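Local coordinates for putative Acetyltransferase (PDB 3DDD), which binds coenzyme A and, as a GNAT-family member, probably transfers an acyl group from acyl-coenzyme A to an acceptor that is not known, at residues A[22-33]-A[58-69]; A[239-248]-A[276-285]. All blocks are in the same frame, centred on the assembly; numbering follows the deposited sequence.

Contact 1 (A[22-33]-A[58-69]). With EDO (1,2-ethanediol), chain C.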
loop_
_atom_site.group_PDB
_atom_site.type_symbol
_atom_site.label_atom_id
_atom_site.label_comp_id
_atom_site.label_asym_id
_atom_site.label_seq_id
_atom_site.Cartn_x
_atom_site.Cartn_y
_atom_site.Cartn_z
ATOM N N ILE A 22 11.260 -17.787 -11.661
ATOM C CA ILE A 22 10.289 -16.863 -11.128
ATOM C C ILE A 22 8.969 -17.596 -10.996
ATOM O O ILE A 22 8.505 -18.241 -11.932
ATOM C CB ILE A 22 10.156 -15.601 -12.017
ATOM C CG1 ILE A 22 11.497 -14.866 -12.125
ATOM C CG2 ILE A 22 9.149 -14.672 -11.461
ATOM C CD1 ILE A 22 11.405 -13.576 -12.994
ATOM N N ARG A 23 8.373 -17.530 -9.819
ATOM C CA ARG A 23 7.171 -18.285 -9.574
ATOM C C ARG A 23 6.239 -17.589 -8.587
ATOM O O ARG A 23 6.623 -16.617 -7.942
ATOM C CB ARG A 23 7.534 -19.656 -9.076
ATOM C CG ARG A 23 8.343 -19.673 -7.803
ATOM C CD ARG A 23 8.156 -21.047 -7.144
ATOM N NE ARG A 23 8.836 -21.237 -5.874
ATOM C CZ ARG A 23 8.487 -20.671 -4.724
ATOM N NH1 ARG A 23 7.481 -19.815 -4.656
ATOM N NH2 ARG A 23 9.181 -20.940 -3.633
ATOM N N TYR A 24 5.018 -18.108 -8.499
ATOM C CA TYR A 24 4.029 -17.637 -7.554
ATOM C C TYR A 24 4.494 -18.005 -6.166
ATOM O O TYR A 24 4.885 -19.126 -5.952
ATOM C CB TYR A 24 2.678 -18.297 -7.827
ATOM C CG TYR A 24 1.952 -17.757 -9.034
ATOM C CD1 TYR A 24 1.261 -16.567 -8.953
ATOM C CD2 TYR A 24 1.931 -18.442 -10.251
ATOM C CE1 TYR A 24 0.585 -16.055 -10.025
ATOM C CE2 TYR A 24 1.277 -17.890 -11.365
ATOM C CZ TYR A 24 0.589 -16.706 -11.229
ATOM O OH TYR A 24 -0.127 -16.126 -12.271
ATOM N N ALA A 25 4.449 -17.048 -5.251
ATOM C CA ALA A 25 4.715 -17.262 -3.834
ATOM C C ALA A 25 3.523 -17.961 -3.207
ATOM O O ALA A 25 2.423 -17.844 -3.712
ATOM C CB ALA A 25 4.933 -15.898 -3.123
ATOM N N THR A 26 3.761 -18.700 -2.119
ATOM C CA THR A 26 2.722 -19.216 -1.235
ATOM C C THR A 26 3.094 -18.745 0.174
ATOM O O THR A 26 4.146 -18.116 0.352
ATOM C CB THR A 26 2.619 -20.761 -1.280
ATOM O OG1 THR A 26 3.686 -21.366 -0.531
ATOM C CG2 THR A 26 2.648 -21.263 -2.741
ATOM N N PRO A 27 2.232 -19.011 1.191
ATOM C CA PRO A 27 2.618 -18.616 2.546
ATOM C C PRO A 27 3.865 -19.333 3.096
ATOM O O PRO A 27 4.459 -18.852 4.069
ATOM C CB PRO A 27 1.354 -18.938 3.379
ATOM C CG PRO A 27 0.240 -18.937 2.360
ATOM C CD PRO A 27 0.878 -19.592 1.173
ATOM N N ASP A 28 4.288 -20.441 2.495
ATOM C CA ASP A 28 5.569 -21.032 2.915
ATOM C C ASP A 28 6.755 -20.151 2.563
ATOM O O ASP A 28 7.822 -20.377 3.094
ATOM C CB ASP A 28 5.819 -22.414 2.313
ATOM C CG ASP A 28 4.662 -23.382 2.558
ATOM O OD1 ASP A 28 3.933 -23.223 3.582
ATOM O OD2 ASP A 28 4.485 -24.291 1.709
ATOM N N ASP A 29 6.572 -19.168 1.667
ATOM C CA ASP A 29 7.653 -18.285 1.260
ATOM C C ASP A 29 7.770 -16.982 2.090
ATOM O O ASP A 29 8.551 -16.089 1.719
ATOM C CB ASP A 29 7.475 -17.905 -0.205
ATOM C CG ASP A 29 7.567 -19.087 -1.118
ATOM O OD1 ASP A 29 8.609 -19.759 -1.147
ATOM O OD2 ASP A 29 6.597 -19.355 -1.820
ATOM N N ILE A 30 7.026 -16.883 3.198
ATOM C CA ILE A 30 6.934 -15.617 3.950
ATOM C C ILE A 30 8.290 -15.161 4.478
ATOM O O ILE A 30 8.631 -13.983 4.379
ATOM C CB ILE A 30 5.877 -15.692 5.109
ATOM C CG1 ILE A 30 4.462 -15.645 4.535
ATOM C CG2 ILE A 30 5.982 -14.502 6.086
ATOM C CD1 ILE A 30 3.992 -14.244 4.229
ATOM N N GLU A 31 9.073 -16.084 5.014
ATOM C CA GLU A 31 10.359 -15.712 5.573
ATOM C C GLU A 31 11.271 -15.138 4.477
ATOM O O GLU A 31 11.910 -14.097 4.673
ATOM C CB GLU A 31 11.008 -16.878 6.321
ATOM C CG GLU A 31 10.296 -17.285 7.686
ATOM C CD GLU A 31 10.075 -16.117 8.696
ATOM O OE1 GLU A 31 10.790 -15.088 8.650
ATOM O OE2 GLU A 31 9.161 -16.222 9.549
ATOM N N ASP A 32 11.307 -15.795 3.321
ATOM C CA ASP A 32 12.094 -15.283 2.205
ATOM C C ASP A 32 11.620 -13.915 1.733
ATOM O O ASP A 32 12.430 -13.042 1.431
ATOM C CB ASP A 32 12.103 -16.285 1.033
ATOM C CG ASP A 32 12.865 -17.553 1.361
ATOM O OD1 ASP A 32 13.546 -17.585 2.418
ATOM O OD2 ASP A 32 12.817 -18.498 0.550
HETATM N N MSE A 33 10.315 -13.719 1.653
HETATM C CA MSE A 33 9.800 -12.434 1.197
HETATM C C MSE A 33 10.285 -11.367 2.168
HETATM O O MSE A 33 10.753 -10.293 1.751
HETATM C CB MSE A 33 8.262 -12.448 1.137
HETATM C CG MSE A 33 7.715 -13.395 0.090
HETATM SE SE MSE A 33 5.854 -13.886 0.309
HETATM C CE MSE A 33 5.022 -12.144 0.271
ATOM N N LEU A 58 -0.833 -11.598 1.323
ATOM C CA LEU A 58 -1.220 -12.859 0.714
ATOM C C LEU A 58 -2.679 -13.263 0.993
ATOM O O LEU A 58 -3.246 -14.008 0.217
ATOM C CB LEU A 58 -0.262 -14.002 1.106
ATOM C CG LEU A 58 1.170 -13.935 0.579
ATOM C CD1 LEU A 58 2.003 -15.148 1.027
ATOM C CD2 LEU A 58 1.192 -13.774 -0.936
ATOM N N GLU A 59 -3.279 -12.827 2.097
ATOM C CA GLU A 59 -4.724 -12.979 2.267
ATOM C C GLU A 59 -5.510 -12.106 1.270
ATOM O O GLU A 59 -6.531 -12.512 0.748
ATOM C CB GLU A 59 -5.160 -12.607 3.688
ATOM C CG GLU A 59 -5.206 -13.773 4.628
ATOM C CD GLU A 59 -5.709 -13.405 6.012
ATOM O OE1 GLU A 59 -6.474 -12.408 6.159
ATOM O OE2 GLU A 59 -5.325 -14.135 6.959
ATOM N N VAL A 60 -5.052 -10.875 1.074
ATOM C CA VAL A 60 -5.685 -9.959 0.132
ATOM C C VAL A 60 -5.558 -10.507 -1.302
ATOM O O VAL A 60 -6.522 -10.489 -2.076
ATOM C CB VAL A 60 -5.105 -8.530 0.314
ATOM C CG1 VAL A 60 -5.595 -7.566 -0.747
ATOM C CG2 VAL A 60 -5.472 -8.007 1.742
ATOM N N GLN A 61 -4.393 -11.032 -1.656
ATOM C CA GLN A 61 -4.186 -11.540 -3.013
ATOM C C GLN A 61 -3.323 -12.783 -2.983
ATOM O O GLN A 61 -2.103 -12.711 -3.122
ATOM C CB GLN A 61 -3.595 -10.457 -3.911
ATOM C CG GLN A 61 -3.776 -10.735 -5.423
ATOM C CD GLN A 61 -5.223 -10.634 -5.890
ATOM O OE1 GLN A 61 -5.861 -9.598 -5.741
ATOM N NE2 GLN A 61 -5.733 -11.711 -6.475
ATOM N N PRO A 62 -3.951 -13.944 -2.715
ATOM C CA PRO A 62 -3.171 -15.186 -2.548
ATOM C C PRO A 62 -2.229 -15.545 -3.680
ATOM O O PRO A 62 -1.161 -16.122 -3.434
ATOM C CB PRO A 62 -4.248 -16.258 -2.341
ATOM C CG PRO A 62 -5.413 -15.493 -1.721
ATOM C CD PRO A 62 -5.396 -14.137 -2.435
ATOM N N ASP A 63 -2.629 -15.222 -4.900
ATOM C CA ASP A 63 -1.843 -15.464 -6.105
ATOM C C ASP A 63 -1.225 -14.173 -6.624
ATOM O O ASP A 63 -0.975 -14.010 -7.818
ATOM C CB ASP A 63 -2.719 -16.080 -7.206
ATOM C CG ASP A 63 -3.984 -15.246 -7.519
ATOM O OD1 ASP A 63 -4.259 -14.224 -6.849
ATOM O OD2 ASP A 63 -4.727 -15.639 -8.440
ATOM N N GLY A 64 -0.958 -13.242 -5.732
ATOM C CA GLY A 64 -0.507 -11.925 -6.177
ATOM C C GLY A 64 0.977 -11.712 -6.127
ATOM O O GLY A 64 1.458 -10.706 -6.598
ATOM N N CYS A 65 1.712 -12.634 -5.523
ATOM C CA CYS A 65 3.118 -12.401 -5.289
ATOM C C CYS A 65 4.002 -13.287 -6.179
ATOM O O CYS A 65 3.910 -14.514 -6.164
ATOM C CB CYS A 65 3.437 -12.561 -3.812
ATOM S SG CYS A 65 5.203 -12.325 -3.460
ATOM N N LEU A 66 4.836 -12.626 -6.979
ATOM C CA LEU A 66 5.877 -13.297 -7.787
ATOM C C LEU A 66 7.226 -13.206 -7.083
ATOM O O LEU A 66 7.577 -12.145 -6.571
ATOM C CB LEU A 66 5.958 -12.697 -9.194
ATOM C CG LEU A 66 4.709 -12.936 -10.059
ATOM C CD1 LEU A 66 5.030 -12.493 -11.427
ATOM C CD2 LEU A 66 4.247 -14.409 -10.018
ATOM N N LEU A 67 7.946 -14.334 -7.022
ATOM C CA LEU A 67 9.263 -14.427 -6.360
ATOM C C LEU A 67 10.296 -14.892 -7.365
ATOM O O LEU A 67 10.001 -15.813 -8.118
ATOM C CB LEU A 67 9.243 -15.447 -5.229
ATOM C CG LEU A 67 8.524 -15.149 -3.919
ATOM C CD1 LEU A 67 8.853 -16.283 -3.018
ATOM C CD2 LEU A 67 8.933 -13.830 -3.298
ATOM N N ALA A 68 11.479 -14.257 -7.371
ATOM C CA ALA A 68 12.592 -14.583 -8.288
ATOM C C ALA A 68 13.719 -15.247 -7.498
ATOM O O ALA A 68 14.140 -14.758 -6.454
ATOM C CB ALA A 68 13.108 -13.338 -8.985
ATOM N N PHE A 69 14.169 -16.380 -7.987
ATOM C CA PHE A 69 15.124 -17.207 -7.299
ATOM C C PHE A 69 16.300 -17.421 -8.237
ATOM O O PHE A 69 16.109 -17.689 -9.427
ATOM C CB PHE A 69 14.499 -18.576 -6.984
ATOM C CG PHE A 69 13.526 -18.564 -5.849
ATOM C CD1 PHE A 69 13.950 -18.792 -4.549
ATOM C CD2 PHE A 69 12.173 -18.367 -6.078
ATOM C CE1 PHE A 69 13.038 -18.798 -3.494
ATOM C CE2 PHE A 69 11.265 -18.365 -5.029
ATOM C CZ PHE A 69 11.695 -18.585 -3.743
HETATM C C1 EDO C . 3.798 -15.911 -13.637
HETATM O O1 EDO C . 4.492 -15.077 -14.556
HETATM C C2 EDO C . 4.640 -17.123 -13.220
HETATM O O2 EDO C . 6.014 -16.769 -13.220
HETATM O O HOH W 1 1.129 -15.314 -4.645
#
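The antiparallel edge of the N-terminal GNAT sheet is made here: strand 22-24 runs beside strand 65-69, Arg-23 and Leu-67 forming a hydrogen-bonded pair in which Leu-67 N reaches Arg-23 O at 2.8 Å. Ala-25 N continues the ladder with a nearly straight bond to Cys-65 O (2.7 Å, 176° at the hydrogen). On the face that carries Arg-23, the guanidinium meets Asp-29 end-on, NH2 to OD1 at 2.8 Å and NH1 to OD2. Asp-29 OD2 also takes Thr-26 N on its anti lone pair, so strand, turn and helix start share one carboxylate. Phe-69 lays CE2 over the centre of the guanidinium, 3.5 Å above its plane, with ring and guanidinium 36° apart; an arginine suits this place because its flat cation can bond at its edge while its face meets the rim carbons of a ring.

This is the opening beta-alpha-alpha-beta part of the GNAT fold, whose two helices, 30-41 and 47-60, link the neighbouring strands. Leu-67 fits beneath helix 30-41 by its branching: CD1 lies 3.5 Å from Asp-29 CB while CD2 meets Met-33 CG. The selenomethionine Met-33, bent at its third torsion (58°), brings CE to Cys-65 SG, and its SE meets Leu-58 CD1 tip to tip.

The other face carries Ile-22, Tyr-24 and Leu-66 toward helix 103-118. Leu-66 CD2 sits over the Tyr-24 ring in a CH-pi contact, 4.1 Å from the ring centroid. Where the strands part, a water accepts from Cys-65 N and lies 2.7 Å from Pro-62 O and 3.0 Å from Ala-25 O.

Contact 2 (A[239-248]-A[276-285])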
loop_
_atom_site.group_PDB
_atom_site.type_symbol
_atom_site.label_atom_id
_atom_site.label_comp_id
_atom_site.label_asym_id
_atom_site.label_seq_id
_atom_site.Cartn_x
_atom_site.Cartn_y
_atom_site.Cartn_z
ATOM N N ILE A 239 0.905 8.785 8.748
ATOM C CA ILE A 239 -0.165 8.989 7.790
ATOM C C ILE A 239 0.470 9.274 6.436
ATOM O O ILE A 239 1.522 9.919 6.336
ATOM C CB ILE A 239 -1.118 10.160 8.239
ATOM C CG1 ILE A 239 -2.323 10.270 7.302
ATOM C CG2 ILE A 239 -0.341 11.432 8.333
ATOM C CD1 ILE A 239 -3.450 11.192 7.715
ATOM N N ILE A 240 -0.131 8.742 5.379
ATOM C CA ILE A 240 0.365 8.993 4.035
ATOM C C ILE A 240 -0.735 9.754 3.299
ATOM O O ILE A 240 -1.803 9.196 2.981
ATOM C CB ILE A 240 0.738 7.688 3.280
ATOM C CG1 ILE A 240 1.781 6.888 4.053
ATOM C CG2 ILE A 240 1.284 8.022 1.958
ATOM C CD1 ILE A 240 1.946 5.460 3.561
ATOM N N ILE A 241 -0.425 11.014 3.014
ATOM C CA ILE A 241 -1.348 11.989 2.481
ATOM C C ILE A 241 -1.147 12.183 0.977
ATOM O O ILE A 241 -0.025 12.409 0.540
ATOM C CB ILE A 241 -1.085 13.358 3.166
ATOM C CG1 ILE A 241 -1.366 13.257 4.664
ATOM C CG2 ILE A 241 -1.939 14.421 2.564
ATOM C CD1 ILE A 241 -1.134 14.570 5.352
ATOM N N PRO A 242 -2.235 12.171 0.197
ATOM C CA PRO A 242 -2.117 12.536 -1.204
ATOM C C PRO A 242 -1.928 14.046 -1.260
ATOM O O PRO A 242 -2.721 14.773 -0.686
ATOM C CB PRO A 242 -3.460 12.116 -1.806
ATOM C CG PRO A 242 -4.234 11.481 -0.729
ATOM C CD PRO A 242 -3.627 11.890 0.572
ATOM N N GLU A 243 -0.888 14.501 -1.944
ATOM C CA GLU A 243 -0.479 15.910 -1.894
ATOM C C GLU A 243 -1.535 16.840 -2.535
ATOM O O GLU A 243 -1.508 18.052 -2.312
ATOM C CB GLU A 243 0.916 16.060 -2.543
ATOM C CG GLU A 243 1.618 17.416 -2.376
ATOM C CD GLU A 243 3.081 17.405 -2.843
ATOM O OE1 GLU A 243 3.532 16.406 -3.429
ATOM O OE2 GLU A 243 3.784 18.412 -2.636
ATOM N N VAL A 244 -2.458 16.267 -3.314
ATOM C CA VAL A 244 -3.552 17.016 -3.942
ATOM C C VAL A 244 -4.749 17.264 -3.029
ATOM O O VAL A 244 -5.668 17.961 -3.428
ATOM C CB VAL A 244 -4.096 16.311 -5.204
ATOM C CG1 VAL A 244 -3.086 16.404 -6.343
ATOM C CG2 VAL A 244 -4.496 14.884 -4.899
ATOM N N ASN A 245 -4.767 16.666 -1.836
ATOM C CA ASN A 245 -5.791 16.969 -0.850
ATOM C C ASN A 245 -5.205 18.130 -0.093
ATOM O O ASN A 245 -4.321 17.942 0.742
ATOM C CB ASN A 245 -6.058 15.775 0.074
ATOM C CG ASN A 245 -7.192 16.021 1.036
ATOM O OD1 ASN A 245 -7.453 17.149 1.403
ATOM N ND2 ASN A 245 -7.873 14.952 1.461
ATOM N N LYS A 246 -5.677 19.330 -0.423
ATOM C CA LYS A 246 -5.185 20.569 0.164
ATOM C C LYS A 246 -5.485 20.645 1.662
ATOM O O LYS A 246 -4.673 21.167 2.433
ATOM C CB LYS A 246 -5.786 21.764 -0.584
ATOM N N ASP A 247 -6.612 20.082 2.095
ATOM C CA ASP A 247 -6.957 20.107 3.511
ATOM C C ASP A 247 -6.163 19.132 4.366
ATOM O O ASP A 247 -6.047 19.335 5.564
ATOM C CB ASP A 247 -8.444 19.828 3.724
ATOM C CG ASP A 247 -9.337 20.962 3.244
ATOM O OD1 ASP A 247 -8.903 22.140 3.183
ATOM O OD2 ASP A 247 -10.498 20.661 2.928
ATOM N N ALA A 248 -5.640 18.069 3.762
ATOM C CA ALA A 248 -4.907 17.045 4.508
ATOM C C ALA A 248 -3.576 17.563 5.078
ATOM O O ALA A 248 -3.264 17.288 6.213
ATOM C CB ALA A 248 -4.694 15.749 3.644
ATOM N N VAL A 276 -10.634 12.659 -4.151
ATOM C CA VAL A 276 -9.389 12.763 -3.411
ATOM C C VAL A 276 -9.434 13.893 -2.355
ATOM O O VAL A 276 -8.604 13.930 -1.449
ATOM C CB VAL A 276 -8.206 12.963 -4.397
ATOM C CG1 VAL A 276 -8.222 14.397 -4.972
ATOM C CG2 VAL A 276 -6.875 12.608 -3.727
ATOM N N ASP A 277 -10.410 14.796 -2.499
ATOM C CA ASP A 277 -10.662 15.856 -1.521
ATOM C C ASP A 277 -11.131 15.298 -0.182
ATOM O O ASP A 277 -10.841 15.874 0.866
ATOM C CB ASP A 277 -11.639 16.944 -2.060
ATOM C CG ASP A 277 -13.014 16.401 -2.451
ATOM O OD1 ASP A 277 -13.103 15.723 -3.493
ATOM O OD2 ASP A 277 -14.015 16.689 -1.750
ATOM N N ILE A 278 -11.799 14.146 -0.200
ATOM C CA ILE A 278 -12.209 13.490 1.060
ATOM C C ILE A 278 -11.238 12.423 1.559
ATOM O O ILE A 278 -11.484 11.778 2.587
ATOM C CB ILE A 278 -13.665 12.918 1.015
ATOM C CG1 ILE A 278 -13.836 11.762 0.016
ATOM C CG2 ILE A 278 -14.669 14.060 0.759
ATOM C CD1 ILE A 278 -15.139 10.979 0.256
ATOM N N TYR A 279 -10.152 12.233 0.809
ATOM C CA TYR A 279 -9.238 11.124 0.984
ATOM C C TYR A 279 -7.982 11.704 1.591
ATOM O O TYR A 279 -7.209 12.367 0.881
ATOM C CB TYR A 279 -8.925 10.481 -0.368
ATOM C CG TYR A 279 -8.182 9.147 -0.336
ATOM C CD1 TYR A 279 -8.137 8.349 0.807
ATOM C CD2 TYR A 279 -7.614 8.648 -1.479
ATOM C CE1 TYR A 279 -7.506 7.101 0.783
ATOM C CE2 TYR A 279 -6.981 7.409 -1.512
ATOM C CZ TYR A 279 -6.931 6.642 -0.385
ATOM O OH TYR A 279 -6.289 5.421 -0.427
ATOM N N TYR A 280 -7.808 11.479 2.901
ATOM C CA TYR A 280 -6.782 12.159 3.703
ATOM C C TYR A 280 -5.551 11.311 3.923
ATOM O O TYR A 280 -4.480 11.845 4.031
ATOM C CB TYR A 280 -7.329 12.578 5.074
ATOM C CG TYR A 280 -8.236 13.763 5.011
ATOM C CD1 TYR A 280 -9.553 13.627 4.601
ATOM C CD2 TYR A 280 -7.774 15.024 5.317
ATOM C CE1 TYR A 280 -10.394 14.720 4.504
ATOM C CE2 TYR A 280 -8.616 16.137 5.215
ATOM C CZ TYR A 280 -9.922 15.971 4.819
ATOM O OH TYR A 280 -10.768 17.058 4.725
ATOM N N GLY A 281 -5.727 9.999 3.998
ATOM C CA GLY A 281 -4.650 9.079 4.282
ATOM C C GLY A 281 -4.868 7.817 3.475
ATOM O O GLY A 281 -5.911 7.156 3.592
ATOM N N ILE A 282 -3.895 7.475 2.639
ATOM C CA ILE A 282 -4.019 6.278 1.837
ATOM C C ILE A 282 -3.863 5.069 2.755
ATOM O O ILE A 282 -3.310 5.161 3.858
ATOM C CB ILE A 282 -3.040 6.263 0.611
ATOM C CG1 ILE A 282 -1.597 5.985 1.005
ATOM C CG2 ILE A 282 -3.111 7.568 -0.198
ATOM C CD1 ILE A 282 -0.723 5.674 -0.221
ATOM N N LEU A 283 -4.339 3.925 2.296
ATOM C CA LEU A 283 -4.210 2.690 3.060
ATOM C C LEU A 283 -2.738 2.309 3.242
ATOM O O LEU A 283 -2.280 2.170 4.352
ATOM C CB LEU A 283 -5.026 1.557 2.401
ATOM C CG LEU A 283 -5.279 0.338 3.327
ATOM C CD1 LEU A 283 -6.587 -0.397 2.982
ATOM C CD2 LEU A 283 -4.116 -0.620 3.269
ATOM N N ALA A 284 -2.010 2.155 2.138
ATOM C CA ALA A 284 -0.583 1.748 2.158
ATOM C C ALA A 284 -0.043 2.031 0.796
ATOM O O ALA A 284 -0.785 1.980 -0.157
ATOM C CB ALA A 284 -0.413 0.258 2.478
ATOM N N TYR A 285 1.240 2.346 0.673
ATOM C CA TYR A 285 1.849 2.497 -0.663
ATOM C C TYR A 285 1.674 1.197 -1.521
ATOM O O TYR A 285 1.472 1.261 -2.734
ATOM C CB TYR A 285 3.317 2.825 -0.547
ATOM C CG TYR A 285 3.716 4.232 -0.147
ATOM C CD1 TYR A 285 3.120 5.356 -0.713
ATOM C CD2 TYR A 285 4.744 4.436 0.772
ATOM C CE1 TYR A 285 3.543 6.649 -0.392
ATOM C CE2 TYR A 285 5.176 5.743 1.122
ATOM C CZ TYR A 285 4.569 6.840 0.542
ATOM O OH TYR A 285 4.994 8.114 0.867
HETATM O O HOH W 2 -2.247 6.787 5.748
#
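Asn-245 ND2 gives the shortest side-chain bond here, 2.7 Å to Tyr-279 O and nearly straight at the hydrogen (169°). The acceptor lies in the amide plane, yet the donor stands well above the Tyr-279 carbonyl plane. With CG anti to the backbone N (chi1 -175°), the amide is carried from the start of helix 246-252 across to segment 276-285. Its OD1 turns back to the helix as N-cap, accepting weak bonds from Asp-247 N and Ala-248 N. Asparagine suits the place because one flat group can accept at a helix start and donate to a carbonyl of segment 276-285.

The same ND2 rests over the centre of the Tyr-280 ring, 3.6 Å above its plane, with amide and ring 55° apart. Ala-248 CB comes obliquely to CD2 of that ring at 3.6 Å, its single methyl letting the helix lie close, and Pro-221 and Ala-224 of helix 221-233 also touch Tyr-280.

Farther along, Ile-282 N donates to Ile-240 O at 2.7 Å. A water bridges Ile-240 N and Ile-282 O, standing in for a direct bond. Gly-281 CA approaches Ile-240 O at 3.1 Å; a residue without a side chain fits here, since Ile-239 CG1 lies close by. Two branches of Ile-240 meet Tyr-285: CD1 sits over the ring centre, 4.0 Å from the centroid in a CH-pi contact, while CG2 touches CE1. Tyr-285 OH is held by Thr-145 O. Pro-242, having no N-H to offer, packs CG against Ile-282 CG2 and CB against Val-276 CG2.

Tyr-280 and Gly-281, both opposite Leu-216, form a classic beta bulge, here in the C-terminal GNAT domain beside strand 212-218.

The two contacts lie on opposite sides of the chain's centre, their own centres 29 Å apart, with about 8 Å between nearest atoms and no touch. Contact 1 belongs to the GNAT unit that holds coenzyme A, contact 2 to the second GNAT domain; along the chain contact 1 closes before contact 2 opens. Strand 258-267 of the second domain pairs with both 121-126 and 140-149, and 140-149 also pairs with strand 238-242 of contact 2. Both come near the cofactor: the side chain of Ala-68 is about 9 Å from coenzyme A, that of Tyr-285 about 7 Å, and the side chains of Tyr-285 and Ser-127, a coenzyme A-binding residue, are about 8 Å apart.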